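Local coordinates for protein mitogen (Streptococcus dysgalactiae, PDB 2J4X) that probably acts as a secreted bacterial superantigen toxin that stimulates T cells, and carries a zinc-binding site, at residues A[139-144]-A[178-183]. Numbering follows the deposited sequence.
Sequences EIDVRL and KFTDLF
Leu144 on helix 137-150 meets Leu182, just beyond the end of strand 177-181, in the apolar half of this contact. One methyl from each does the touching, Leu144 CD2 lying 4.2 Å from Leu182 CD2, and the two side chains cross at about a right angle. Leu144 extends with CG anti to its own N (chi1 -178°), which carries its branch towards the sheet. Branched, wholly apolar leucines suit this buried site, where Trp168 of the adjoining strand 166-172 touches both of them and Leu148, a turn further along the helix, also packs on Leu182.

The second meeting is between a charged and an apolar group. Asp141 and Thr180 approach from opposite directions, and Asp141 OD1 comes within 4.2 Å of the methyl Thr180 CG2, a van der Waals contact without a hydrogen bond. The buried carboxylate finds its partners in other residues: Tyr188 OH bonds OD2, while OD1 receives Trp168 NE1 and forms a salt bridge with Arg145 NE. Such donors would probably stabilise the ionised form. Thr180 suits an inward-facing position of an edge strand, being beta-branched and able to offer a methyl to the helix.

At the end of the strand, Asp181 points away from the helix and closes an Asx turn across Leu182, its OD1 accepting from Phe183 N at 3.0 Å.

The helix packs across one face of the beta-grasp sheet, here at its outermost strand. Loose van der Waals contacts alone join the two segments directly, whereas the Asp141 carboxylate probably anchors the helix more firmly through Trp168 and Tyr188.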
loop_
_atom_site.group_PDB
_atom_site.type_symbol
_atom_site.label_atom_id
_atom_site.label_comp_id
_atom_site.label_asym_id
_atom_site.label_seq_id
_atom_site.Cartn_x
_atom_site.Cartn_y
_atom_site.Cartn_z
ATOM N N GLU A 139 0.376 -1.976 1.678
ATOM C CA GLU A 139 1.832 -1.852 1.681
ATOM C C GLU A 139 2.423 -2.114 0.296
ATOM O O GLU A 139 3.248 -1.336 -0.186
ATOM C CB GLU A 139 2.483 -2.818 2.670
ATOM C CG GLU A 139 4.025 -2.724 2.614
ATOM C CD GLU A 139 4.746 -3.686 3.531
ATOM O OE1 GLU A 139 4.198 -4.066 4.581
ATOM O OE2 GLU A 139 5.884 -4.045 3.208
ATOM N N ILE A 140 2.033 -3.230 -0.328
ATOM C CA ILE A 140 2.493 -3.562 -1.679
ATOM C C ILE A 140 2.104 -2.441 -2.654
ATOM O O ILE A 140 2.947 -1.942 -3.399
ATOM C CB ILE A 140 1.831 -4.848 -2.206
ATOM C CG1 ILE A 140 2.192 -6.029 -1.304
ATOM C CG2 ILE A 140 2.253 -5.097 -3.644
ATOM C CD1 ILE A 140 1.534 -7.337 -1.721
ATOM N N ASP A 141 0.833 -2.036 -2.635
ATOM C CA ASP A 141 0.333 -1.019 -3.554
ATOM C C ASP A 141 1.071 0.304 -3.430
ATOM O O ASP A 141 1.496 0.878 -4.430
ATOM C CB ASP A 141 -1.178 -0.826 -3.336
ATOM C CG ASP A 141 -1.844 -0.055 -4.476
ATOM O OD1 ASP A 141 -1.444 -0.251 -5.642
ATOM O OD2 ASP A 141 -2.776 0.730 -4.219
ATOM N N VAL A 142 1.220 0.779 -2.197
ATOM C CA VAL A 142 1.920 2.024 -1.920
ATOM C C VAL A 142 3.410 1.981 -2.276
ATOM O O VAL A 142 3.942 2.927 -2.838
ATOM C CB VAL A 142 1.773 2.418 -0.417
ATOM C CG1 VAL A 142 2.763 3.552 -0.066
ATOM C CG2 VAL A 142 0.306 2.823 -0.135
ATOM N N ARG A 143 4.103 0.909 -1.926
ATOM C CA ARG A 143 5.514 0.818 -2.269
ATOM C C ARG A 143 5.687 0.680 -3.807
ATOM O O ARG A 143 6.636 1.238 -4.403
ATOM C CB ARG A 143 6.146 -0.375 -1.536
ATOM C CG ARG A 143 6.148 -0.242 -0.017
ATOM C CD ARG A 143 6.758 -1.472 0.655
ATOM N NE ARG A 143 8.159 -1.674 0.286
ATOM C CZ ARG A 143 8.875 -2.738 0.631
ATOM N NH1 ARG A 143 8.325 -3.694 1.348
ATOM N NH2 ARG A 143 10.142 -2.852 0.268
ATOM N N LEU A 144 4.776 -0.046 -4.451
ATOM C CA LEU A 144 4.863 -0.231 -5.893
ATOM C C LEU A 144 4.652 1.092 -6.591
ATOM O O LEU A 144 5.365 1.410 -7.548
ATOM C CB LEU A 144 3.831 -1.259 -6.392
ATOM C CG LEU A 144 3.868 -1.569 -7.898
ATOM C CD1 LEU A 144 3.488 -3.015 -8.149
ATOM C CD2 LEU A 144 2.951 -0.621 -8.641
ATOM N N LYS A 178 -4.331 -10.547 -9.218
ATOM C CA LYS A 178 -5.157 -9.544 -8.547
ATOM C C LYS A 178 -4.745 -8.238 -9.203
ATOM O O LYS A 178 -3.612 -7.790 -9.043
ATOM C CB LYS A 178 -4.895 -9.466 -7.052
ATOM C CG LYS A 178 -5.742 -8.393 -6.377
ATOM C CD LYS A 178 -5.441 -8.331 -4.898
ATOM C CE LYS A 178 -5.706 -6.957 -4.320
ATOM N NZ LYS A 178 -7.142 -6.620 -4.085
ATOM N N PHE A 179 -5.668 -7.649 -9.960
ATOM C CA PHE A 179 -5.417 -6.412 -10.688
ATOM C C PHE A 179 -5.896 -5.149 -9.960
ATOM O O PHE A 179 -6.936 -5.163 -9.281
ATOM C CB PHE A 179 -6.089 -6.487 -12.061
ATOM C CG PHE A 179 -5.420 -7.434 -13.031
ATOM C CD1 PHE A 179 -6.154 -8.455 -13.644
ATOM C CD2 PHE A 179 -4.076 -7.276 -13.370
ATOM C CE1 PHE A 179 -5.566 -9.301 -14.580
ATOM C CE2 PHE A 179 -3.476 -8.116 -14.305
ATOM C CZ PHE A 179 -4.226 -9.131 -14.912
ATOM N N THR A 180 -5.145 -4.058 -10.123
ATOM C CA THR A 180 -5.486 -2.794 -9.490
ATOM C C THR A 180 -5.248 -1.636 -10.442
ATOM O O THR A 180 -4.226 -1.579 -11.107
ATOM C CB THR A 180 -4.658 -2.576 -8.201
ATOM O OG1 THR A 180 -4.921 -3.649 -7.289
ATOM C CG2 THR A 180 -5.019 -1.257 -7.536
ATOM N N ASP A 181 -6.200 -0.712 -10.498
ATOM C CA ASP A 181 -6.096 0.452 -11.371
ATOM C C ASP A 181 -5.141 1.427 -10.705
ATOM O O ASP A 181 -5.389 1.845 -9.575
ATOM C CB ASP A 181 -7.470 1.103 -11.540
ATOM C CG ASP A 181 -7.510 2.090 -12.668
ATOM O OD1 ASP A 181 -6.478 2.687 -12.983
ATOM O OD2 ASP A 181 -8.589 2.295 -13.236
ATOM N N LEU A 182 -4.051 1.768 -11.396
ATOM C CA LEU A 182 -3.031 2.689 -10.885
ATOM C C LEU A 182 -3.485 4.125 -10.792
ATOM O O LEU A 182 -2.777 4.962 -10.250
ATOM C CB LEU A 182 -1.787 2.646 -11.770
ATOM C CG LEU A 182 -0.808 1.486 -11.589
ATOM C CD1 LEU A 182 0.334 1.575 -12.624
ATOM C CD2 LEU A 182 -0.266 1.533 -10.145
ATOM N N PHE A 183 -4.656 4.409 -11.356
ATOM C CA PHE A 183 -5.220 5.747 -11.347
ATOM C C PHE A 183 -6.456 5.856 -10.471
ATOM O O PHE A 183 -7.333 6.684 -10.708
ATOM C CB PHE A 183 -5.505 6.205 -12.786
ATOM C CG PHE A 183 -4.263 6.635 -13.512
ATOM C CD1 PHE A 183 -3.358 5.690 -13.983
ATOM C CD2 PHE A 183 -3.902 7.982 -13.558
ATOM C CE1 PHE A 183 -2.110 6.077 -14.468
ATOM C CE2 PHE A 183 -2.659 8.373 -14.042
ATOM C CZ PHE A 183 -1.764 7.418 -14.492
#